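Cruciform cutting endonuclease 1, mitochondrial (Schizosaccharomyces pombe, PDB 1KCF) resolves four-way Holliday junctions in mitochondrial DNA, cutting at the point of strand exchange after 5'-CT-3' and 5'-TT-3' sequences, and seems to be important for mitochondrial DNA maintenance. Local coordinates at residues 135-138 / 139-143; 9-12 / 13-17; 172-175 / 176-180; 189-192 / 193-196. One frame throughout, in Å; residues are numbered along the deposited sequence.

The four contacts are single-helix turns spread over two regions of the resolvase. Interaction 1 lies on helix 128-151 at the subunit interface, its centre about 28 Å from the centres of interactions 3 and 4, across the middle of the chain. Interactions 3 and 4, on successive helices with centres about 11 Å apart, touch directly: Lys189 NZ probably bonds Leu179 O, and Leu179 CD1 packs 3.4 Å from Met194 CB. Interaction 2, in the SAP region, meets interaction 3 where Lys14 CE lies 3.3 Å from Ser173 OG. The magnesium-binding Asp230 has partners in two contacts, Tyr172 of interaction 3 and Arg191 of interaction 4; Arg191 also holds a sulfate.

Interaction 1: residues 135-138 / 139-143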
loop_
_atom_site.group_PDB
_atom_site.type_symbol
_atom_site.label_atom_id
_atom_site.label_comp_id
_atom_site.label_asym_id
_atom_site.label_seq_id
_atom_site.Cartn_x
_atom_site.Cartn_y
_atom_site.Cartn_z
ATOM N N VAL A 135 -1.864 -5.891 6.782
ATOM C CA VAL A 135 -3.086 -5.159 6.471
ATOM C C VAL A 135 -2.844 -3.751 5.938
ATOM O O VAL A 135 -3.621 -3.259 5.121
ATOM C CB VAL A 135 -4.030 -5.070 7.697
ATOM C CG1 VAL A 135 -4.468 -6.465 8.107
ATOM C CG2 VAL A 135 -3.329 -4.365 8.858
ATOM N N ASN A 136 -1.783 -3.097 6.401
ATOM C CA ASN A 136 -1.491 -1.752 5.917
ATOM C C ASN A 136 -1.071 -1.833 4.452
ATOM O O ASN A 136 -1.430 -0.981 3.637
ATOM C CB ASN A 136 -0.364 -1.108 6.734
ATOM C CG ASN A 136 -0.772 -0.815 8.167
ATOM O OD1 ASN A 136 -1.956 -0.846 8.508
ATOM N ND2 ASN A 136 0.209 -0.515 9.013
ATOM N N MET A 137 -0.310 -2.873 4.132
ATOM C CA MET A 137 0.183 -3.087 2.785
ATOM C C MET A 137 -0.959 -3.402 1.825
ATOM O O MET A 137 -1.021 -2.853 0.727
ATOM C CB MET A 137 1.193 -4.234 2.779
ATOM C CG MET A 137 2.188 -4.161 1.647
ATOM S SD MET A 137 3.376 -5.504 1.674
ATOM C CE MET A 137 4.181 -5.193 3.252
ATOM N N LEU A 138 -1.849 -4.294 2.248
ATOM C CA LEU A 138 -2.996 -4.698 1.445
ATOM C C LEU A 138 -3.859 -3.481 1.134
ATOM O O LEU A 138 -4.188 -3.211 -0.018
ATOM C CB LEU A 138 -3.833 -5.728 2.206
ATOM C CG LEU A 138 -4.319 -6.949 1.424
ATOM C CD1 LEU A 138 -5.402 -7.653 2.232
ATOM C CD2 LEU A 138 -4.867 -6.528 0.070
ATOM N N GLU A 139 -4.217 -2.748 2.178
ATOM C CA GLU A 139 -5.028 -1.551 2.035
ATOM C C GLU A 139 -4.373 -0.563 1.075
ATOM O O GLU A 139 -5.012 -0.072 0.143
ATOM C CB GLU A 139 -5.222 -0.890 3.402
ATOM C CG GLU A 139 -5.839 0.496 3.356
ATOM C CD GLU A 139 -6.031 1.096 4.739
ATOM O OE1 GLU A 139 -6.967 0.668 5.444
ATOM O OE2 GLU A 139 -5.245 1.987 5.126
ATOM N N SER A 140 -3.096 -0.279 1.312
ATOM C CA SER A 140 -2.341 0.660 0.492
ATOM C C SER A 140 -2.314 0.296 -0.985
ATOM O O SER A 140 -2.513 1.154 -1.841
ATOM C CB SER A 140 -0.904 0.773 0.998
ATOM O OG SER A 140 -0.864 1.383 2.268
ATOM N N MET A 141 -2.054 -0.973 -1.275
ATOM C CA MET A 141 -1.989 -1.430 -2.655
ATOM C C MET A 141 -3.348 -1.366 -3.351
ATOM O O MET A 141 -3.437 -0.935 -4.503
ATOM C CB MET A 141 -1.415 -2.851 -2.711
ATOM C CG MET A 141 0.016 -2.932 -2.175
ATOM S SD MET A 141 0.812 -4.534 -2.411
ATOM C CE MET A 141 2.541 -4.087 -2.242
ATOM N N LEU A 142 -4.399 -1.785 -2.650
ATOM C CA LEU A 142 -5.746 -1.755 -3.206
ATOM C C LEU A 142 -6.132 -0.326 -3.574
ATOM O O LEU A 142 -6.766 -0.095 -4.601
ATOM C CB LEU A 142 -6.755 -2.329 -2.207
ATOM C CG LEU A 142 -6.698 -3.844 -1.982
ATOM C CD1 LEU A 142 -7.755 -4.241 -0.969
ATOM C CD2 LEU A 142 -6.927 -4.578 -3.301
ATOM N N TYR A 143 -5.741 0.627 -2.734
ATOM C CA TYR A 143 -6.031 2.036 -2.971
ATOM C C TYR A 143 -5.283 2.547 -4.202
ATOM O O TYR A 143 -5.843 3.270 -5.036
ATOM C CB TYR A 143 -5.634 2.864 -1.750
ATOM C CG TYR A 143 -6.813 3.375 -0.961
ATOM C CD1 TYR A 143 -7.449 4.564 -1.316
ATOM C CD2 TYR A 143 -7.329 2.643 0.108
ATOM C CE1 TYR A 143 -8.572 5.011 -0.630
ATOM C CE2 TYR A 143 -8.450 3.077 0.801
ATOM C CZ TYR A 143 -9.068 4.260 0.428
ATOM O OH TYR A 143 -10.188 4.683 1.102
HETATM O O HOH W 1 -2.501 1.586 4.607
#
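The contact between Asn136 and Ser140, with Met137-Met141 and Leu138-Leu142 beside it, is an i to i+4 packing of side chains along helix 128-151, buried between the sheet of the RNase H-like fold and the second subunit. Asn136 O takes two bonds from one residue: Ser140 N at 2.9 Å and Ser140 OG at 2.8 Å, approaching from opposite faces of the carbonyl plane. OG stands beside its own backbone N, opposite the carbonyl carbon (chi1 -67°), which turns the hydroxyl toward the preceding turn, at Asn136 O. A water also donates to Asn136 O, at 2.9 Å, and bridges it to Glu139 OE2, at 2.8 Å. An alanine at position Ser140 removes the hydroxyl, which would probably leave Asn136 O more dependent on the backbone N-H and the water and open a gap against Met137 of the second subunit. In each of two apolar pairs the side chains lie side by side and point the same way: Met137 CG lies 3.9 Å from Met141 CE, and Leu138 CD2 lies 3.8 Å from Leu142 CD1. Met141 packs on helix 91-109 and Leu142 on strands 42-47 and 113-118. Arg118 forms a salt bridge with Glu139 and a hydrogen bond with Asn136 OD1. The chemistry thus implies a polar strip satisfied by hydroxyl, water and arginine, set within otherwise apolar helix packing.

Interaction 2: residues 9-12 / 13-17; sequences LQHI and CKLTG
His11 and Leu15 pack together on the last turns of helix 6-15, the first helix of the SAP region, where the chain leaves the helix through Thr16 and Gly17. The aromatic contact is a CH-pi interaction: Leu15 CG stands 4.0 Å from the centroid of the His11 ring, 20° off the ring normal, and is displaced toward the rim. Of the two methyl groups, CD1 comes within 3.4 Å of His11 NE2, while CD2 approaches His11 CE1. Two different torsions bring the groups together: the imidazole extends opposite its backbone N (chi1 179°), whereas Leu15 CG lies opposite its own carbonyl carbon (chi1 -65°). Replacing Leu15 with serine would probably take the branched cover off this imidazole face, leaving the ring freer to turn, and would remove the apolar contact with Tyr248. Apolar packing places the helix in the fold: Leu9 and Cys13 lie against helix 26-33, Ile12 sits between that helix and Tyr248 of helix 224-253, and Leu15 rests on Gln244 as well as Tyr248. Among the hydrogen bonds, the regular backbone pattern includes Leu15 N to His11 O, 3.0 Å. At the helix end a side chain joins in: Thr16 OG1, lying between its own backbone N and carbonyl carbon, donates to Ile12 O over 2.8 Å.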
loop_
_atom_site.group_PDB
_atom_site.type_symbol
_atom_site.label_atom_id
_atom_site.label_comp_id
_atom_site.label_asym_id
_atom_site.label_seq_id
_atom_site.Cartn_x
_atom_site.Cartn_y
_atom_site.Cartn_z
ATOM N N LEU A 9 -26.668 17.570 17.641
ATOM C CA LEU A 9 -25.922 17.524 16.392
ATOM C C LEU A 9 -24.910 16.387 16.431
ATOM O O LEU A 9 -24.675 15.717 15.426
ATOM C CB LEU A 9 -25.199 18.849 16.152
ATOM C CG LEU A 9 -26.092 20.050 15.844
ATOM C CD1 LEU A 9 -25.237 21.299 15.710
ATOM C CD2 LEU A 9 -26.873 19.789 14.562
ATOM N N GLN A 10 -24.311 16.178 17.597
ATOM C CA GLN A 10 -23.333 15.113 17.773
ATOM C C GLN A 10 -24.038 13.771 17.603
ATOM O O GLN A 10 -23.463 12.812 17.082
ATOM C CB GLN A 10 -22.707 15.193 19.170
ATOM C CG GLN A 10 -22.169 16.567 19.537
ATOM C CD GLN A 10 -21.544 16.609 20.921
ATOM O OE1 GLN A 10 -22.109 16.091 21.887
ATOM N NE2 GLN A 10 -20.380 17.241 21.027
ATOM N N HIS A 11 -25.289 13.709 18.049
ATOM C CA HIS A 11 -26.075 12.486 17.944
ATOM C C HIS A 11 -26.322 12.175 16.472
ATOM O O HIS A 11 -26.187 11.031 16.038
ATOM C CB HIS A 11 -27.409 12.648 18.676
ATOM C CG HIS A 11 -28.286 11.438 18.600
ATOM N ND1 HIS A 11 -27.929 10.223 19.146
ATOM C CD2 HIS A 11 -29.499 11.248 18.024
ATOM C CE1 HIS A 11 -28.881 9.339 18.910
ATOM N NE2 HIS A 11 -29.845 9.935 18.231
ATOM N N ILE A 12 -26.682 13.205 15.713
ATOM C CA ILE A 12 -26.933 13.062 14.286
ATOM C C ILE A 12 -25.666 12.568 13.580
ATOM O O ILE A 12 -25.730 11.722 12.682
ATOM C CB ILE A 12 -27.377 14.412 13.662
ATOM C CG1 ILE A 12 -28.751 14.806 14.218
ATOM C CG2 ILE A 12 -27.422 14.310 12.142
ATOM C CD1 ILE A 12 -29.303 16.097 13.650
ATOM N N CYS A 13 -24.517 13.096 13.989
ATOM C CA CYS A 13 -23.248 12.692 13.394
ATOM C C CYS A 13 -23.000 11.209 13.623
ATOM O O CYS A 13 -22.522 10.507 12.732
ATOM C CB CYS A 13 -22.097 13.518 13.972
ATOM S SG CYS A 13 -22.021 15.206 13.310
ATOM N N LYS A 14 -23.338 10.732 14.816
ATOM C CA LYS A 14 -23.158 9.327 15.143
ATOM C C LYS A 14 -24.124 8.456 14.346
ATOM O O LYS A 14 -23.801 7.322 13.999
ATOM C CB LYS A 14 -23.374 9.093 16.639
ATOM C CG LYS A 14 -23.371 7.625 17.033
ATOM C CD LYS A 14 -23.559 7.432 18.534
ATOM C CE LYS A 14 -22.374 7.970 19.317
ATOM N NZ LYS A 14 -22.536 7.756 20.778
ATOM N N LEU A 15 -25.307 8.990 14.057
ATOM C CA LEU A 15 -26.312 8.249 13.308
ATOM C C LEU A 15 -26.018 8.239 11.814
ATOM O O LEU A 15 -26.630 7.481 11.066
ATOM C CB LEU A 15 -27.703 8.846 13.535
ATOM C CG LEU A 15 -28.348 8.793 14.923
ATOM C CD1 LEU A 15 -29.714 9.452 14.846
ATOM C CD2 LEU A 15 -28.485 7.355 15.403
ATOM N N THR A 16 -25.084 9.081 11.381
ATOM C CA THR A 16 -24.728 9.161 9.971
ATOM C C THR A 16 -23.267 8.806 9.717
ATOM O O THR A 16 -22.749 9.023 8.622
ATOM C CB THR A 16 -24.997 10.571 9.417
ATOM O OG1 THR A 16 -24.317 11.537 10.224
ATOM C CG2 THR A 16 -26.494 10.874 9.424
ATOM N N GLY A 17 -22.606 8.264 10.734
ATOM C CA GLY A 17 -21.214 7.876 10.596
ATOM C C GLY A 17 -20.266 9.031 10.335
ATOM O O GLY A 17 -19.225 8.854 9.706
#

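Interaction 3: residues 172-175 / 176-180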
loop_
_atom_site.group_PDB
_atom_site.type_symbol
_atom_site.label_atom_id
_atom_site.label_comp_id
_atom_site.label_asym_id
_atom_site.label_seq_id
_atom_site.Cartn_x
_atom_site.Cartn_y
_atom_site.Cartn_z
ATOM N N TYR A 172 -19.062 0.513 14.847
ATOM C CA TYR A 172 -19.428 -0.056 16.143
ATOM C C TYR A 172 -20.207 0.914 17.027
ATOM O O TYR A 172 -21.214 0.544 17.636
ATOM C CB TYR A 172 -18.162 -0.507 16.869
ATOM C CG TYR A 172 -17.342 -1.507 16.085
ATOM C CD1 TYR A 172 -15.949 -1.473 16.125
ATOM C CD2 TYR A 172 -17.958 -2.500 15.320
ATOM C CE1 TYR A 172 -15.186 -2.402 15.423
ATOM C CE2 TYR A 172 -17.205 -3.439 14.614
ATOM C CZ TYR A 172 -15.820 -3.383 14.672
ATOM O OH TYR A 172 -15.063 -4.312 13.993
ATOM N N SER A 173 -19.725 2.149 17.107
ATOM C CA SER A 173 -20.376 3.175 17.912
ATOM C C SER A 173 -21.813 3.323 17.446
ATOM O O SER A 173 -22.735 3.461 18.253
ATOM C CB SER A 173 -19.641 4.511 17.756
ATOM O OG SER A 173 -20.451 5.599 18.167
ATOM N N TYR A 174 -21.993 3.289 16.132
ATOM C CA TYR A 174 -23.314 3.413 15.549
ATOM C C TYR A 174 -24.257 2.308 16.014
ATOM O O TYR A 174 -25.339 2.580 16.542
ATOM C CB TYR A 174 -23.232 3.382 14.022
ATOM C CG TYR A 174 -24.589 3.252 13.369
ATOM C CD1 TYR A 174 -25.493 4.321 13.363
ATOM C CD2 TYR A 174 -24.995 2.045 12.811
ATOM C CE1 TYR A 174 -26.772 4.180 12.818
ATOM C CE2 TYR A 174 -26.263 1.892 12.267
ATOM C CZ TYR A 174 -27.148 2.957 12.273
ATOM O OH TYR A 174 -28.406 2.784 11.740
ATOM N N TRP A 175 -23.851 1.062 15.811
ATOM C CA TRP A 175 -24.697 -0.061 16.186
ATOM C C TRP A 175 -24.932 -0.209 17.683
ATOM O O TRP A 175 -25.994 -0.665 18.101
ATOM C CB TRP A 175 -24.137 -1.359 15.598
ATOM C CG TRP A 175 -24.348 -1.451 14.112
ATOM C CD1 TRP A 175 -23.384 -1.507 13.144
ATOM C CD2 TRP A 175 -25.605 -1.454 13.424
ATOM N NE1 TRP A 175 -23.962 -1.542 11.899
ATOM C CE2 TRP A 175 -25.326 -1.513 12.041
ATOM C CE3 TRP A 175 -26.943 -1.412 13.841
ATOM C CZ2 TRP A 175 -26.333 -1.533 11.071
ATOM C CZ3 TRP A 175 -27.946 -1.432 12.875
ATOM C CH2 TRP A 175 -27.632 -1.492 11.506
ATOM N N ALA A 176 -23.954 0.181 18.490
ATOM C CA ALA A 176 -24.090 0.087 19.938
ATOM C C ALA A 176 -25.248 0.959 20.433
ATOM O O ALA A 176 -26.094 0.508 21.206
ATOM C CB ALA A 176 -22.796 0.512 20.610
ATOM N N SER A 177 -25.285 2.205 19.977
ATOM C CA SER A 177 -26.330 3.133 20.389
ATOM C C SER A 177 -27.692 2.813 19.788
ATOM O O SER A 177 -28.726 3.087 20.400
ATOM C CB SER A 177 -25.934 4.566 20.026
ATOM O OG SER A 177 -25.656 4.680 18.642
ATOM N N VAL A 178 -27.695 2.230 18.595
ATOM C CA VAL A 178 -28.943 1.893 17.919
ATOM C C VAL A 178 -29.554 0.579 18.387
ATOM O O VAL A 178 -30.771 0.408 18.345
ATOM C CB VAL A 178 -28.742 1.823 16.388
ATOM C CG1 VAL A 178 -30.032 1.383 15.705
ATOM C CG2 VAL A 178 -28.303 3.180 15.864
ATOM N N LEU A 179 -28.717 -0.348 18.839
ATOM C CA LEU A 179 -29.212 -1.646 19.285
ATOM C C LEU A 179 -29.208 -1.883 20.794
ATOM O O LEU A 179 -29.974 -2.707 21.288
ATOM C CB LEU A 179 -28.439 -2.766 18.581
ATOM C CG LEU A 179 -28.648 -2.813 17.063
ATOM C CD1 LEU A 179 -27.841 -3.957 16.460
ATOM C CD2 LEU A 179 -30.128 -2.984 16.755
ATOM N N ASN A 180 -28.352 -1.177 21.528
ATOM C CA ASN A 180 -28.297 -1.344 22.979
ATOM C C ASN A 180 -29.117 -0.257 23.668
ATOM O O ASN A 180 -30.276 -0.475 24.024
ATOM C CB ASN A 180 -26.851 -1.289 23.488
ATOM C CG ASN A 180 -25.961 -2.341 22.846
ATOM O OD1 ASN A 180 -26.366 -3.489 22.670
ATOM N ND2 ASN A 180 -24.736 -1.956 22.508
#
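Tyr174 meets Val178 because their side chains set off differently from the same face of helix 168-179, an alpha-helix of the RNase H-like catalytic domain. The tyrosine CG extends opposite its backbone N (chi1 169°), while Val178 CG2 lies opposite its own carbonyl carbon, and the two side chains cross at a slant. The result is a CH-pi contact: CG2 stands over one face of the phenol ring, 3.9 Å from its centroid and 25° off the normal, shifted toward the rim on which CE1 lies. The edge of the Tyr174 ring in turn faces its neighbour: Tyr174 CE2 is 3.4 Å above the plane of the Trp175 ring, over its centre, and Trp175 NE1 lies in the plane of the phenol ring.

One residue further along, Trp175 and Leu179 form the next i to i+4 pair, side by side and pointing the same way, with Leu179 CD1 3.8 Å from Trp175 CE3. Met194 of helix 191-200 touches both side chains, and the indole N-H bonds Leu233 O of helix 224-253; this bond probably limits how the indole can turn. Trp241, from the same helix, stacks edge-to-face with Tyr174. At the start of the contact, Tyr172 directs its hydroxyl to Asp230, a magnesium ligand, which places this end of the helix beside the metal site. Its backbone bonds include Ala176 N to Tyr172 O. On the opposite side from the indole, the Ser177 hydroxyl lies within reach of two carbonyls, with OG 3.2 Å from Ser173 O and 3.0 Å from Tyr174 O.

Interaction 4: residues 189-192 / 193-196; sequences KSRV and QMVK. With SO4 (sulfate ion), chain C.
Arg191 and Met194 cross at a slant in the first turn of helix 191-200, Met194 CE coming within 4.0 Å of Arg191 CG. The methionine chain bends at its last torsion (chi3 -88°), which brings the methyl against the base of the arginine, near its CA and CG, while Met194 CG packs 3.9 Å from Lys189 CB. The two chains serve different neighbours: Met194 rests with CB on Leu179 and with SD on Trp175 of helix 168-179, whereas Arg191 bends at chi3 and offers its guanidinium edge to the sulfate. There SO4 O1 lies in the guanidinium plane and accepts from Arg191 NE at 2.9 Å; the same oxygen takes the backbone Arg191 N at 2.7 Å, with an N-H...O angle of 169°. A weak bond from Arg191 NH2 reaches SO4 O4. The remaining nitrogen, NH1, forms a salt bridge with the magnesium ligand Asp230. Ser190, just before the helix, turns OG to Gln193 N at 3.2 Å. This is a serine N-cap with an anion held by the first-turn backbone N-H and the arginine of the same helix end, beside the metal site; the sulfate probably comes from the crystallisation liquor, and its place is consistent with a position for a DNA phosphate.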
loop_
_atom_site.group_PDB
_atom_site.type_symbol
_atom_site.label_atom_id
_atom_site.label_comp_id
_atom_site.label_asym_id
_atom_site.label_seq_id
_atom_site.Cartn_x
_atom_site.Cartn_y
_atom_site.Cartn_z
ATOM N N LYS A 189 -24.170 -6.118 23.519
ATOM C CA LYS A 189 -24.510 -7.030 22.430
ATOM C C LYS A 189 -23.311 -7.307 21.522
ATOM O O LYS A 189 -22.639 -6.383 21.063
ATOM C CB LYS A 189 -25.647 -6.454 21.587
ATOM C CG LYS A 189 -27.030 -6.655 22.172
ATOM C CD LYS A 189 -28.083 -5.957 21.326
ATOM C CE LYS A 189 -29.479 -6.225 21.860
ATOM N NZ LYS A 189 -30.513 -5.413 21.162
ATOM N N SER A 190 -23.045 -8.584 21.272
ATOM C CA SER A 190 -21.944 -8.975 20.404
ATOM C C SER A 190 -22.345 -8.683 18.957
ATOM O O SER A 190 -23.528 -8.537 18.656
ATOM C CB SER A 190 -21.644 -10.468 20.566
ATOM O OG SER A 190 -22.670 -11.258 19.995
ATOM N N ARG A 191 -21.358 -8.592 18.072
ATOM C CA ARG A 191 -21.612 -8.323 16.657
ATOM C C ARG A 191 -22.534 -9.386 16.056
ATOM O O ARG A 191 -23.454 -9.065 15.311
ATOM C CB ARG A 191 -20.288 -8.266 15.895
ATOM C CG ARG A 191 -19.415 -7.078 16.284
ATOM C CD ARG A 191 -17.989 -7.235 15.772
ATOM N NE ARG A 191 -17.336 -8.400 16.362
ATOM C CZ ARG A 191 -16.194 -8.923 15.927
ATOM N NH1 ARG A 191 -15.568 -8.385 14.889
ATOM N NH2 ARG A 191 -15.680 -9.987 16.526
ATOM N N VAL A 192 -22.287 -10.648 16.396
ATOM C CA VAL A 192 -23.106 -11.757 15.905
ATOM C C VAL A 192 -24.561 -11.595 16.343
ATOM O O VAL A 192 -25.484 -11.825 15.564
ATOM C CB VAL A 192 -22.563 -13.108 16.423
ATOM C CG1 VAL A 192 -23.603 -14.206 16.246
ATOM C CG2 VAL A 192 -21.290 -13.469 15.671
ATOM N N GLN A 193 -24.763 -11.196 17.594
ATOM C CA GLN A 193 -26.107 -10.999 18.123
ATOM C C GLN A 193 -26.798 -9.812 17.465
ATOM O O GLN A 193 -28.006 -9.843 17.229
ATOM C CB GLN A 193 -26.062 -10.788 19.638
ATOM C CG GLN A 193 -26.533 -11.991 20.444
ATOM C CD GLN A 193 -27.936 -12.442 20.055
ATOM O OE1 GLN A 193 -28.905 -11.688 20.181
ATOM N NE2 GLN A 193 -28.048 -13.678 19.574
ATOM N N MET A 194 -26.038 -8.760 17.177
ATOM C CA MET A 194 -26.619 -7.587 16.537
ATOM C C MET A 194 -27.141 -7.948 15.153
ATOM O O MET A 194 -28.244 -7.558 14.787
ATOM C CB MET A 194 -25.591 -6.457 16.424
ATOM C CG MET A 194 -25.152 -5.887 17.759
ATOM S SD MET A 194 -24.276 -4.305 17.607
ATOM C CE MET A 194 -22.606 -4.854 17.390
ATOM N N VAL A 195 -26.350 -8.699 14.390
ATOM C CA VAL A 195 -26.748 -9.102 13.049
ATOM C C VAL A 195 -27.919 -10.066 13.097
ATOM O O VAL A 195 -28.842 -9.974 12.289
ATOM C CB VAL A 195 -25.584 -9.770 12.293
ATOM C CG1 VAL A 195 -26.074 -10.307 10.946
ATOM C CG2 VAL A 195 -24.467 -8.757 12.080
ATOM N N LYS A 196 -27.873 -10.993 14.046
ATOM C CA LYS A 196 -28.940 -11.972 14.211
ATOM C C LYS A 196 -30.247 -11.231 14.466
ATOM O O LYS A 196 -31.306 -11.609 13.962
ATOM C CB LYS A 196 -28.618 -12.900 15.387
ATOM C CG LYS A 196 -29.698 -13.919 15.680
ATOM C CD LYS A 196 -29.270 -14.870 16.782
ATOM C CE LYS A 196 -30.395 -15.832 17.134
ATOM N NZ LYS A 196 -29.966 -16.855 18.130
HETATM S S SO4 C . -17.964 -9.109 19.972
HETATM O O1 SO4 C . -18.760 -9.191 18.734
HETATM O O2 SO4 C . -18.296 -7.855 20.673
HETATM O O3 SO4 C . -18.279 -10.265 20.832
HETATM O O4 SO4 C . -16.526 -9.124 19.642
#